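Local coordinates for molybdenum cofactor biosynthesis protein (Pyrococcus furiosus, PDB 1XI8) that probably acts in molybdenum cofactor biosynthesis as a MoeA-family molybdopterin molybdotransferase, the enzyme expected to insert molybdenum into molybdopterin, at residues 341-346 and 381-386; 309-314 and 350-355; 355-360 and 398-403; 22-27 and 315-320. One frame throughout, in Å; residues are numbered along the deposited sequence.

Overall arrangement
From the N terminus, helix 17-26 opens the longest loop, which interaction 4 closes 288 residues later on helix 307-326, tying the N-terminal part to the probable molybdopterin-binding domain. Just before that loop closes, segment 309-314, also on helix 307-326, starts interaction 2, which ends on strand 350-358 of the C-terminal region, so interactions 4 and 2 cross. Interaction 1 starts at 341-346, within the span of interaction 2, and closes on strand 381-386; these two also cross. Interaction 3 follows interaction 2 in series, sharing V355, crosses interaction 1 and ends at the C terminus. Interactions 1 and 3 lie wholly within the C-terminal barrel region, which interaction 2 joins to the helix.

Interaction 1 (341-346 and 381-386); sequences DDVPSQ and AYLVVP
V343 meets both L383 and V385, and S345 adds its CB beside V385, making a small apolar seam between the short strand 343-344 and strand 381-386. Among the aliphatic contacts, V343 and L383 reach toward each other tip to tip, CG2 of V343 standing 3.7 Å from CD2 of L383. The other methyl of V343, CG1, is anti to its backbone N (chi1 176°) and lies 3.8 Å from CG2 of V385, the two valines sliding past each other in opposite directions. CG1 of V385 is left to turn to S345, whose CB approaches it to 3.8 Å.

Polar contacts are directed elsewhere. The hydroxyl of S345 skirts V385 but hydrogen-bonds to the carboxylate of E351 on strand 350-358. Backbone pairing likewise bypasses this interface: V343 bonds to Y392 in a two-stranded antiparallel sheet, whereas L383 and V385 pair with V353 and E351.

Within this contact, residues 341-346 are therefore held against the C-terminal barrel region by van der Waals contact of aliphatic carbons, without a hydrogen bond between the segments, and such contact depends on fit rather than on bond direction.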
loop_
_atom_site.group_PDB
_atom_site.type_symbol
_atom_site.label_atom_id
_atom_site.label_comp_id
_atom_site.label_asym_id
_atom_site.label_seq_id
_atom_site.Cartn_x
_atom_site.Cartn_y
_atom_site.Cartn_z
ATOM N N ASP A 341 0.977 -24.972 -5.570
ATOM C CA ASP A 341 0.629 -26.148 -4.765
ATOM C C ASP A 341 -0.888 -26.467 -4.780
ATOM O O ASP A 341 -1.702 -25.688 -5.320
ATOM C CB ASP A 341 1.118 -25.954 -3.320
ATOM C CG ASP A 341 2.568 -25.467 -3.243
ATOM O OD1 ASP A 341 3.482 -26.189 -3.728
ATOM O OD2 ASP A 341 2.795 -24.360 -2.691
ATOM N N ASP A 342 -1.259 -27.614 -4.202
ATOM C CA ASP A 342 -2.667 -27.977 -4.022
ATOM C C ASP A 342 -3.259 -27.191 -2.845
ATOM O O ASP A 342 -2.564 -26.901 -1.869
ATOM C CB ASP A 342 -2.833 -29.479 -3.738
ATOM C CG ASP A 342 -2.671 -30.351 -4.981
ATOM O OD1 ASP A 342 -2.314 -31.540 -4.815
ATOM O OD2 ASP A 342 -2.897 -29.875 -6.117
ATOM N N VAL A 343 -4.538 -26.845 -2.929
ATOM C CA VAL A 343 -5.195 -26.151 -1.823
ATOM C C VAL A 343 -6.294 -27.033 -1.294
ATOM O O VAL A 343 -7.398 -27.052 -1.840
ATOM C CB VAL A 343 -5.779 -24.783 -2.221
ATOM C CG1 VAL A 343 -6.533 -24.163 -1.047
ATOM C CG2 VAL A 343 -4.671 -23.867 -2.690
ATOM N N PRO A 344 -5.985 -27.778 -0.226
ATOM C CA PRO A 344 -6.932 -28.699 0.362
ATOM C C PRO A 344 -7.907 -27.910 1.197
ATOM O O PRO A 344 -7.514 -26.979 1.902
ATOM C CB PRO A 344 -6.060 -29.544 1.288
ATOM C CG PRO A 344 -4.983 -28.582 1.736
ATOM C CD PRO A 344 -4.696 -27.760 0.495
ATOM N N SER A 345 -9.174 -28.270 1.119
ATOM C CA SER A 345 -10.147 -27.642 1.960
ATOM C C SER A 345 -11.213 -28.676 2.239
ATOM O O SER A 345 -10.908 -29.866 2.360
ATOM C CB SER A 345 -10.730 -26.398 1.290
ATOM O OG SER A 345 -11.225 -25.505 2.274
ATOM N N GLN A 346 -12.453 -28.217 2.339
ATOM C CA GLN A 346 -13.576 -29.076 2.643
ATOM C C GLN A 346 -14.832 -28.300 2.317
ATOM O O GLN A 346 -14.851 -27.079 2.435
ATOM C CB GLN A 346 -13.580 -29.464 4.129
ATOM N N ALA A 381 -0.705 -12.167 0.364
ATOM C CA ALA A 381 -2.022 -12.220 -0.249
ATOM C C ALA A 381 -2.804 -13.396 0.299
ATOM O O ALA A 381 -2.266 -14.245 1.002
ATOM C CB ALA A 381 -1.900 -12.333 -1.761
ATOM N N TYR A 382 -4.087 -13.442 -0.016
ATOM C CA TYR A 382 -4.891 -14.548 0.433
ATOM C C TYR A 382 -5.854 -15.011 -0.638
ATOM O O TYR A 382 -6.309 -14.239 -1.479
ATOM C CB TYR A 382 -5.637 -14.215 1.729
ATOM C CG TYR A 382 -6.699 -13.144 1.612
ATOM C CD1 TYR A 382 -6.394 -11.811 1.856
ATOM C CD2 TYR A 382 -8.013 -13.465 1.272
ATOM C CE1 TYR A 382 -7.353 -10.830 1.766
ATOM C CE2 TYR A 382 -8.983 -12.483 1.177
ATOM C CZ TYR A 382 -8.647 -11.169 1.425
ATOM O OH TYR A 382 -9.599 -10.173 1.334
ATOM N N LEU A 383 -6.140 -16.297 -0.582
ATOM C CA LEU A 383 -7.058 -16.952 -1.474
ATOM C C LEU A 383 -8.260 -17.391 -0.650
ATOM O O LEU A 383 -8.098 -17.881 0.463
ATOM C CB LEU A 383 -6.360 -18.162 -2.080
ATOM C CG LEU A 383 -7.155 -19.339 -2.624
ATOM C CD1 LEU A 383 -7.936 -18.926 -3.854
ATOM C CD2 LEU A 383 -6.179 -20.460 -2.944
ATOM N N VAL A 384 -9.461 -17.203 -1.176
ATOM C CA VAL A 384 -10.635 -17.729 -0.503
ATOM C C VAL A 384 -11.111 -19.027 -1.177
ATOM O O VAL A 384 -11.169 -19.114 -2.403
ATOM C CB VAL A 384 -11.799 -16.674 -0.385
ATOM C CG1 VAL A 384 -11.441 -15.594 0.616
ATOM C CG2 VAL A 384 -12.171 -16.066 -1.739
ATOM N N VAL A 385 -11.425 -20.037 -0.371
ATOM C CA VAL A 385 -12.044 -21.277 -0.861
ATOM C C VAL A 385 -13.459 -21.343 -0.288
ATOM O O VAL A 385 -13.658 -21.751 0.850
ATOM C CB VAL A 385 -11.235 -22.505 -0.467
ATOM C CG1 VAL A 385 -11.737 -23.723 -1.229
ATOM C CG2 VAL A 385 -9.778 -22.272 -0.777
ATOM N N PRO A 386 -14.441 -20.920 -1.096
ATOM C CA PRO A 386 -15.816 -20.513 -0.744
ATOM C C PRO A 386 -16.855 -21.554 -0.316
ATOM O O PRO A 386 -18.047 -21.300 -0.484
ATOM C CB PRO A 386 -16.320 -19.789 -2.013
ATOM C CG PRO A 386 -15.124 -19.690 -2.934
ATOM C CD PRO A 386 -14.192 -20.794 -2.541
#

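Interaction 2 (309-314 and 350-355); sequences AVFTQF and YEFVRV
F311 and F352 both carry CG anti to the backbone N (chi1 -176° and -172°), which brings the end of F311 toward the strand and points F352 at the helix, the two side chains crossing at about a right angle. This is a helix-on-sheet contact: helix 307-326 of the probable molybdopterin-binding domain lies against strand 350-358 of the C-terminal region. The edge of F311 does the touching, its CD2 coming within 4.0 Å of CE1 of F352.

T312 covers one face of the F352 ring. Its CA sits 4.1 Å from the ring centroid, only 4° off the normal, a CH-pi contact made by the helix backbone itself, while CG2 of T312 packs 3.5 Å from CB of F352. On the other side of the ring Y382 is stacked in an offset way, so the phenyl group is held between the helix and the adjoining strand. With an alanine in place of F352, T312 and Y382 would probably lose the surface between them, and a gap would open between helix and sheet. Beyond the contact, F311 also packs on Q171 of the second subunit. The T312 hydroxyl is hydrogen-bonded back to the carbonyl of V308, one helical turn earlier, and from there OG1 lies 3.3 Å from CD1 of F352.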
loop_
_atom_site.group_PDB
_atom_site.type_symbol
_atom_site.label_atom_id
_atom_site.label_comp_id
_atom_site.label_asym_id
_atom_site.label_seq_id
_atom_site.Cartn_x
_atom_site.Cartn_y
_atom_site.Cartn_z
ATOM N N ALA A 309 -6.166 -16.325 13.247
ATOM C CA ALA A 309 -7.616 -16.178 13.239
ATOM C C ALA A 309 -8.016 -14.703 13.290
ATOM O O ALA A 309 -8.955 -14.288 12.629
ATOM C CB ALA A 309 -8.243 -16.943 14.405
ATOM N N VAL A 310 -7.289 -13.924 14.080
ATOM C CA VAL A 310 -7.545 -12.500 14.213
ATOM C C VAL A 310 -7.296 -11.774 12.897
ATOM O O VAL A 310 -8.088 -10.930 12.479
ATOM C CB VAL A 310 -6.700 -11.888 15.346
ATOM C CG1 VAL A 310 -6.797 -10.382 15.330
ATOM C CG2 VAL A 310 -7.167 -12.427 16.681
ATOM N N PHE A 311 -6.198 -12.122 12.245
ATOM C CA PHE A 311 -5.838 -11.558 10.961
ATOM C C PHE A 311 -6.902 -11.921 9.917
ATOM O O PHE A 311 -7.342 -11.077 9.136
ATOM C CB PHE A 311 -4.474 -12.115 10.567
ATOM C CG PHE A 311 -3.905 -11.551 9.301
ATOM C CD1 PHE A 311 -3.129 -10.409 9.326
ATOM C CD2 PHE A 311 -4.111 -12.186 8.088
ATOM C CE1 PHE A 311 -2.585 -9.898 8.157
ATOM C CE2 PHE A 311 -3.573 -11.682 6.925
ATOM C CZ PHE A 311 -2.807 -10.536 6.956
ATOM N N THR A 312 -7.299 -13.188 9.920
ATOM C CA THR A 312 -8.314 -13.706 9.016
ATOM C C THR A 312 -9.633 -12.965 9.173
ATOM O O THR A 312 -10.226 -12.527 8.190
ATOM C CB THR A 312 -8.559 -15.193 9.261
ATOM O OG1 THR A 312 -7.387 -15.915 8.897
ATOM C CG2 THR A 312 -9.734 -15.684 8.423
ATOM N N GLN A 313 -10.070 -12.832 10.419
ATOM C CA GLN A 313 -11.291 -12.129 10.743
ATOM C C GLN A 313 -11.210 -10.657 10.351
ATOM O O GLN A 313 -12.202 -10.074 9.911
ATOM C CB GLN A 313 -11.620 -12.289 12.232
ATOM C CG GLN A 313 -12.051 -13.697 12.625
ATOM C CD GLN A 313 -12.104 -13.914 14.134
ATOM O OE1 GLN A 313 -11.467 -13.196 14.916
ATOM N NE2 GLN A 313 -12.859 -14.917 14.549
ATOM N N PHE A 314 -10.032 -10.055 10.493
ATOM C CA PHE A 314 -9.892 -8.644 10.125
ATOM C C PHE A 314 -10.133 -8.427 8.640
ATOM O O PHE A 314 -10.912 -7.554 8.263
ATOM C CB PHE A 314 -8.539 -8.037 10.525
ATOM C CG PHE A 314 -8.413 -6.595 10.133
ATOM C CD1 PHE A 314 -8.003 -6.241 8.859
ATOM C CD2 PHE A 314 -8.739 -5.591 11.024
ATOM C CE1 PHE A 314 -7.905 -4.916 8.490
ATOM C CE2 PHE A 314 -8.639 -4.257 10.657
ATOM C CZ PHE A 314 -8.221 -3.924 9.391
ATOM N N TYR A 350 -15.585 -21.791 4.670
ATOM C CA TYR A 350 -15.025 -20.670 3.898
ATOM C C TYR A 350 -13.561 -20.453 4.280
ATOM O O TYR A 350 -13.262 -19.792 5.272
ATOM C CB TYR A 350 -15.814 -19.398 4.169
ATOM C CG TYR A 350 -15.580 -18.318 3.155
ATOM C CD1 TYR A 350 -14.561 -17.382 3.331
ATOM C CD2 TYR A 350 -16.383 -18.218 2.018
ATOM C CE1 TYR A 350 -14.344 -16.382 2.406
ATOM C CE2 TYR A 350 -16.176 -17.217 1.080
ATOM C CZ TYR A 350 -15.150 -16.299 1.277
ATOM O OH TYR A 350 -14.922 -15.301 0.359
ATOM N N GLU A 351 -12.643 -21.007 3.497
ATOM C CA GLU A 351 -11.238 -20.975 3.891
ATOM C C GLU A 351 -10.448 -19.768 3.442
ATOM O O GLU A 351 -10.517 -19.343 2.290
ATOM C CB GLU A 351 -10.499 -22.245 3.475
ATOM C CG GLU A 351 -10.455 -23.273 4.581
ATOM C CD GLU A 351 -9.220 -24.138 4.528
ATOM O OE1 GLU A 351 -9.004 -24.809 3.496
ATOM O OE2 GLU A 351 -8.465 -24.150 5.522
ATOM N N PHE A 352 -9.684 -19.247 4.396
ATOM C CA PHE A 352 -8.762 -18.167 4.187
ATOM C C PHE A 352 -7.385 -18.806 4.070
ATOM O O PHE A 352 -6.849 -19.315 5.054
ATOM C CB PHE A 352 -8.831 -17.245 5.399
ATOM C CG PHE A 352 -8.060 -15.962 5.258
ATOM C CD1 PHE A 352 -6.735 -15.878 5.679
ATOM C CD2 PHE A 352 -8.664 -14.831 4.733
ATOM C CE1 PHE A 352 -6.024 -14.693 5.568
ATOM C CE2 PHE A 352 -7.960 -13.651 4.624
ATOM C CZ PHE A 352 -6.634 -13.583 5.038
ATOM N N VAL A 353 -6.818 -18.790 2.864
ATOM C CA VAL A 353 -5.540 -19.445 2.604
ATOM C C VAL A 353 -4.459 -18.414 2.342
ATOM O O VAL A 353 -4.573 -17.611 1.411
ATOM C CB VAL A 353 -5.627 -20.381 1.389
ATOM C CG1 VAL A 353 -4.275 -21.006 1.108
ATOM C CG2 VAL A 353 -6.695 -21.447 1.607
ATOM N N ARG A 354 -3.414 -18.430 3.165
ATOM C CA ARG A 354 -2.326 -17.469 3.024
ATOM C C ARG A 354 -1.394 -17.899 1.888
ATOM O O ARG A 354 -1.043 -19.071 1.773
ATOM C CB ARG A 354 -1.582 -17.298 4.357
ATOM N N VAL A 355 -1.015 -16.956 1.032
ATOM C CA VAL A 355 -0.160 -17.270 -0.108
ATOM C C VAL A 355 0.884 -16.208 -0.314
ATOM O O VAL A 355 0.754 -15.092 0.163
ATOM C CB VAL A 355 -0.942 -17.426 -1.449
ATOM C CG1 VAL A 355 -1.718 -18.735 -1.495
ATOM C CG2 VAL A 355 -1.852 -16.222 -1.714
#

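Interaction 3 (355-360 and 398-403); sequences VMYRDG and VWVTLY
The ring of Y357 is approached by V400 and L402 of the other segment at separate rim carbons: CG2 of V400 lies 4.3 Å from CD1 of Y357, and CD2 of L402 lies 4.2 Å from CD2 of Y357. Both methyls arrive obliquely. One face of the same ring is also overlain by the backbone N of D359, 4.1 Å above the plane and offset toward the rim, as the chain turns after the strand. The phenol end leaves the apolar group: its OH hydrogen-bonds to the carbonyl of K334 of the second subunit and is weakly bonded by the N-H of G360, so the tyrosine has its body in the core and its polar end at the dimer interface.

Beside the ring, V355 and V400 cross obliquely, CG2 of V355 lying 3.9 Å from CG1 of V400. That V400 methyl is anti to its own carbonyl carbon (chi1 -58°), leaving CG2 to serve Y357, so one valine bridges both partners.

The two strands run nearly at right angles (94°), with 8.8 Å between their short axes, and face each other across the interior of a closed barrel: strand 381-386 pairs with both on one side, while strands 361-364 and 334-339 complete the circuit on the other. V335 and A337 of strand 334-339 pack on Y357 as well. At the C-terminal end of strand 397-402, the ring of Y403 meets F311 and H315 of helix 307-326, and the terminal carboxylate oxygen O of Y403 is hydrogen-bonded by R229 of helix 219-229.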
loop_
_atom_site.group_PDB
_atom_site.type_symbol
_atom_site.label_atom_id
_atom_site.label_comp_id
_atom_site.label_asym_id
_atom_site.label_seq_id
_atom_site.Cartn_x
_atom_site.Cartn_y
_atom_site.Cartn_z
ATOM N N VAL A 355 -1.015 -16.956 1.032
ATOM C CA VAL A 355 -0.160 -17.270 -0.108
ATOM C C VAL A 355 0.884 -16.208 -0.314
ATOM O O VAL A 355 0.754 -15.092 0.163
ATOM C CB VAL A 355 -0.942 -17.426 -1.449
ATOM C CG1 VAL A 355 -1.718 -18.735 -1.495
ATOM C CG2 VAL A 355 -1.852 -16.222 -1.714
ATOM N N MET A 356 1.932 -16.575 -1.034
ATOM C CA MET A 356 2.961 -15.634 -1.414
ATOM C C MET A 356 2.817 -15.405 -2.906
ATOM O O MET A 356 3.152 -16.277 -3.711
ATOM C CB MET A 356 4.356 -16.169 -1.065
ATOM C CG MET A 356 5.510 -15.322 -1.589
ATOM S SD MET A 356 5.462 -13.621 -0.997
ATOM C CE MET A 356 6.000 -13.851 0.705
ATOM N N TYR A 357 2.304 -14.236 -3.270
ATOM C CA TYR A 357 2.110 -13.910 -4.663
ATOM C C TYR A 357 3.290 -13.173 -5.245
ATOM O O TYR A 357 3.709 -12.145 -4.717
ATOM C CB TYR A 357 0.857 -13.054 -4.895
ATOM C CG TYR A 357 0.840 -12.532 -6.306
ATOM C CD1 TYR A 357 0.335 -13.308 -7.353
ATOM C CD2 TYR A 357 1.377 -11.286 -6.609
ATOM C CE1 TYR A 357 0.343 -12.841 -8.649
ATOM C CE2 TYR A 357 1.390 -10.812 -7.902
ATOM C CZ TYR A 357 0.873 -11.590 -8.917
ATOM O OH TYR A 357 0.886 -11.104 -10.200
ATOM N N ARG A 358 3.801 -13.702 -6.351
ATOM C CA ARG A 358 4.831 -13.044 -7.141
ATOM C C ARG A 358 4.764 -13.534 -8.590
ATOM O O ARG A 358 4.609 -14.735 -8.848
ATOM C CB ARG A 358 6.232 -13.287 -6.548
ATOM N N ASP A 359 4.860 -12.594 -9.527
ATOM C CA ASP A 359 4.980 -12.895 -10.960
ATOM C C ASP A 359 3.973 -13.905 -11.511
ATOM O O ASP A 359 4.359 -14.927 -12.087
ATOM C CB ASP A 359 6.409 -13.353 -11.276
ATOM C CG ASP A 359 7.436 -12.268 -11.006
ATOM O OD1 ASP A 359 7.087 -11.069 -11.107
ATOM O OD2 ASP A 359 8.596 -12.611 -10.692
ATOM N N GLY A 360 2.688 -13.604 -11.330
ATOM C CA GLY A 360 1.610 -14.427 -11.863
ATOM C C GLY A 360 1.439 -15.729 -11.111
ATOM O O GLY A 360 0.554 -16.514 -11.433
ATOM N N VAL A 398 -6.320 -18.856 -10.169
ATOM C CA VAL A 398 -7.290 -18.397 -9.173
ATOM C C VAL A 398 -7.149 -16.910 -8.872
ATOM O O VAL A 398 -6.255 -16.240 -9.382
ATOM C CB VAL A 398 -7.121 -19.137 -7.819
ATOM C CG1 VAL A 398 -7.519 -20.614 -7.930
ATOM C CG2 VAL A 398 -5.703 -18.982 -7.295
ATOM N N TRP A 399 -8.040 -16.411 -8.027
ATOM C CA TRP A 399 -7.968 -15.052 -7.547
ATOM C C TRP A 399 -7.337 -15.030 -6.173
ATOM O O TRP A 399 -7.699 -15.815 -5.304
ATOM C CB TRP A 399 -9.360 -14.445 -7.436
ATOM C CG TRP A 399 -10.056 -14.242 -8.735
ATOM C CD1 TRP A 399 -11.187 -14.874 -9.159
ATOM C CD2 TRP A 399 -9.678 -13.342 -9.783
ATOM N NE1 TRP A 399 -11.539 -14.426 -10.409
ATOM C CE2 TRP A 399 -10.632 -13.484 -10.817
ATOM C CE3 TRP A 399 -8.629 -12.432 -9.950
ATOM C CZ2 TRP A 399 -10.569 -12.756 -12.000
ATOM C CZ3 TRP A 399 -8.563 -11.707 -11.123
ATOM C CH2 TRP A 399 -9.534 -11.871 -12.138
ATOM N N VAL A 400 -6.385 -14.130 -5.979
ATOM C CA VAL A 400 -5.855 -13.872 -4.655
ATOM C C VAL A 400 -5.958 -12.375 -4.396
ATOM O O VAL A 400 -5.845 -11.563 -5.314
ATOM C CB VAL A 400 -4.392 -14.383 -4.462
ATOM C CG1 VAL A 400 -4.304 -15.885 -4.724
ATOM C CG2 VAL A 400 -3.422 -13.621 -5.345
ATOM N N THR A 401 -6.189 -12.015 -3.142
ATOM C CA THR A 401 -6.327 -10.619 -2.780
ATOM C C THR A 401 -5.094 -10.130 -2.021
ATOM O O THR A 401 -4.734 -10.694 -0.994
ATOM C CB THR A 401 -7.626 -10.398 -1.981
ATOM O OG1 THR A 401 -8.744 -10.720 -2.816
ATOM C CG2 THR A 401 -7.745 -8.942 -1.494
ATOM N N LEU A 402 -4.450 -9.082 -2.530
ATOM C CA LEU A 402 -3.247 -8.559 -1.881
ATOM C C LEU A 402 -3.556 -7.994 -0.499
ATOM O O LEU A 402 -4.617 -7.426 -0.273
ATOM C CB LEU A 402 -2.553 -7.500 -2.743
ATOM C CG LEU A 402 -2.183 -7.885 -4.176
ATOM C CD1 LEU A 402 -1.691 -6.655 -4.933
ATOM C CD2 LEU A 402 -1.158 -9.002 -4.230
ATOM N N TYR A 403 -2.623 -8.167 0.426
ATOM C CA TYR A 403 -2.764 -7.602 1.758
ATOM C C TYR A 403 -2.686 -6.088 1.658
ATOM O O TYR A 403 -3.029 -5.398 2.616
ATOM C CB TYR A 403 -1.666 -8.101 2.707
ATOM C CG TYR A 403 -1.726 -9.564 3.081
ATOM C CD1 TYR A 403 -2.907 -10.298 2.949
ATOM C CD2 TYR A 403 -0.605 -10.208 3.598
ATOM C CE1 TYR A 403 -2.954 -11.631 3.299
ATOM C CE2 TYR A 403 -0.646 -11.526 3.950
ATOM C CZ TYR A 403 -1.816 -12.237 3.804
ATOM O OH TYR A 403 -1.846 -13.556 4.159
#

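Interaction 4 (22-27 and 315-320); sequences SIVLND and HLFVKH
V24 and F317 meet where two helices come together, the valine directed at the neighbouring helix and the phenylalanine ring swinging over to it. CG1 of V24 lies 4.2 Å from CD2 of F317, at an oblique approach to the ring. One helical position on, L25 reaches across to H320. Its CG is anti to the carbonyl carbon (chi1 -58°), and the extended chain beyond delivers CD2 to within 3.5 Å of the H320 carbonyl O and 4.0 Å of H320 CB. The leucine thus rests on the root of the histidine and on its backbone, while the imidazole leads away and its ND1 is hydrogen-bonded with the hydroxyl of Y331.

These are helices from different parts of the MoeA fold: 17-26 belongs to the N-terminal region and 307-326 to the probable molybdopterin-binding domain. No hydrogen bond joins the two segments, although nearby the hydroxyl of Y17, on the first helix, bonds to the carbonyl of L316, and the Y17 ring packs edge-to-face with F317.

At 315-318 the second helix widens into a pi-type turn, with the carbonyl of F314 bonded to the backbone N of K319. On another side of this helix, the K319 chain, extended but for one bend at chi3 (67°), brings NZ to the edge of the H315 ring, in its plane, where K319 NZ is weakly bonded to H315 ND1 at 3.3 Å and also hydrogen-bonds to the hydroxyl of Y382.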
loop_
_atom_site.group_PDB
_atom_site.type_symbol
_atom_site.label_atom_id
_atom_site.label_comp_id
_atom_site.label_asym_id
_atom_site.label_seq_id
_atom_site.Cartn_x
_atom_site.Cartn_y
_atom_site.Cartn_z
ATOM N N SER A 22 -22.821 -9.294 4.862
ATOM C CA SER A 22 -23.830 -8.286 4.515
ATOM C C SER A 22 -24.631 -7.852 5.740
ATOM O O SER A 22 -25.184 -6.759 5.774
ATOM C CB SER A 22 -24.739 -8.765 3.379
ATOM O OG SER A 22 -25.094 -10.121 3.559
ATOM N N ILE A 23 -24.676 -8.702 6.756
ATOM C CA ILE A 23 -25.319 -8.322 8.006
ATOM C C ILE A 23 -24.533 -7.204 8.683
ATOM O O ILE A 23 -25.125 -6.244 9.187
ATOM C CB ILE A 23 -25.504 -9.529 8.953
ATOM C CG1 ILE A 23 -26.720 -10.352 8.514
ATOM C CG2 ILE A 23 -25.669 -9.073 10.403
ATOM C CD1 ILE A 23 -26.854 -11.672 9.233
ATOM N N VAL A 24 -23.203 -7.318 8.683
ATOM C CA VAL A 24 -22.364 -6.282 9.289
ATOM C C VAL A 24 -22.416 -4.993 8.470
ATOM O O VAL A 24 -22.608 -3.916 9.027
ATOM C CB VAL A 24 -20.882 -6.743 9.563
ATOM C CG1 VAL A 24 -20.860 -8.095 10.239
ATOM C CG2 VAL A 24 -20.064 -6.821 8.294
ATOM N N LEU A 25 -22.271 -5.099 7.153
ATOM C CA LEU A 25 -22.211 -3.903 6.323
ATOM C C LEU A 25 -23.548 -3.167 6.352
ATOM O O LEU A 25 -23.596 -1.933 6.373
ATOM C CB LEU A 25 -21.808 -4.238 4.880
ATOM C CG LEU A 25 -20.469 -4.944 4.628
ATOM C CD1 LEU A 25 -20.276 -5.241 3.135
ATOM C CD2 LEU A 25 -19.282 -4.158 5.189
ATOM N N ASN A 26 -24.643 -3.922 6.368
ATOM C CA ASN A 26 -25.939 -3.279 6.351
ATOM C C ASN A 26 -26.340 -2.644 7.673
ATOM O O ASN A 26 -27.241 -1.806 7.711
ATOM C CB ASN A 26 -27.042 -4.207 5.862
ATOM C CG ASN A 26 -28.027 -3.464 4.976
ATOM O OD1 ASN A 26 -27.786 -3.306 3.761
ATOM N ND2 ASN A 26 -29.120 -2.962 5.579
ATOM N N ASP A 27 -25.669 -3.040 8.746
ATOM C CA ASP A 27 -25.931 -2.470 10.063
ATOM C C ASP A 27 -25.053 -1.250 10.317
ATOM O O ASP A 27 -25.137 -0.621 11.363
ATOM C CB ASP A 27 -25.670 -3.508 11.153
ATOM C CG ASP A 27 -25.942 -2.970 12.536
ATOM O OD1 ASP A 27 -25.033 -2.997 13.401
ATOM O OD2 ASP A 27 -27.077 -2.500 12.747
ATOM N N HIS A 315 -9.462 -9.220 7.813
ATOM C CA HIS A 315 -9.584 -9.110 6.358
ATOM C C HIS A 315 -10.942 -9.545 5.807
ATOM O O HIS A 315 -11.430 -8.968 4.839
ATOM C CB HIS A 315 -8.458 -9.868 5.650
ATOM C CG HIS A 315 -7.155 -9.130 5.642
ATOM N ND1 HIS A 315 -6.840 -8.187 4.690
ATOM C CD2 HIS A 315 -6.090 -9.190 6.477
ATOM C CE1 HIS A 315 -5.640 -7.701 4.935
ATOM N NE2 HIS A 315 -5.164 -8.292 6.014
ATOM N N LEU A 316 -11.560 -10.550 6.418
ATOM C CA LEU A 316 -12.847 -11.013 5.923
ATOM C C LEU A 316 -14.009 -10.156 6.431
ATOM O O LEU A 316 -15.072 -10.136 5.827
ATOM C CB LEU A 316 -13.061 -12.494 6.258
ATOM C CG LEU A 316 -12.095 -13.508 5.633
ATOM C CD1 LEU A 316 -12.550 -14.905 5.920
ATOM C CD2 LEU A 316 -11.976 -13.305 4.144
ATOM N N PHE A 317 -13.798 -9.428 7.525
ATOM C CA PHE A 317 -14.866 -8.627 8.115
ATOM C C PHE A 317 -14.519 -7.165 8.459
ATOM O O PHE A 317 -15.136 -6.237 7.937
ATOM C CB PHE A 317 -15.409 -9.317 9.374
ATOM C CG PHE A 317 -16.277 -10.509 9.095
ATOM C CD1 PHE A 317 -15.762 -11.793 9.173
ATOM C CD2 PHE A 317 -17.616 -10.345 8.767
ATOM C CE1 PHE A 317 -16.561 -12.893 8.921
ATOM C CE2 PHE A 317 -18.414 -11.434 8.520
ATOM C CZ PHE A 317 -17.886 -12.714 8.596
ATOM N N VAL A 318 -13.550 -6.966 9.349
ATOM C CA VAL A 318 -13.278 -5.628 9.899
ATOM C C VAL A 318 -12.828 -4.607 8.843
ATOM O O VAL A 318 -13.321 -3.471 8.818
ATOM C CB VAL A 318 -12.300 -5.700 11.102
ATOM C CG1 VAL A 318 -12.006 -4.320 11.645
ATOM C CG2 VAL A 318 -12.895 -6.579 12.194
ATOM N N LYS A 319 -11.906 -5.021 7.976
ATOM C CA LYS A 319 -11.477 -4.208 6.842
ATOM C C LYS A 319 -12.671 -3.678 6.032
ATOM O O LYS A 319 -12.682 -2.522 5.608
ATOM C CB LYS A 319 -10.564 -5.036 5.947
ATOM C CG LYS A 319 -10.065 -4.330 4.706
ATOM C CD LYS A 319 -9.082 -5.209 3.910
ATOM C CE LYS A 319 -9.760 -6.441 3.303
ATOM N NZ LYS A 319 -8.887 -7.198 2.359
ATOM N N HIS A 320 -13.674 -4.523 5.821
ATOM C CA HIS A 320 -14.820 -4.139 5.006
ATOM C C HIS A 320 -15.747 -3.203 5.762
ATOM O O HIS A 320 -16.296 -2.274 5.176
ATOM C CB HIS A 320 -15.576 -5.368 4.488
ATOM C CG HIS A 320 -14.744 -6.261 3.627
ATOM N ND1 HIS A 320 -14.236 -5.856 2.410
ATOM C CD2 HIS A 320 -14.327 -7.537 3.803
ATOM C CE1 HIS A 320 -13.537 -6.843 1.878
ATOM N NE2 HIS A 320 -13.577 -7.875 2.702
#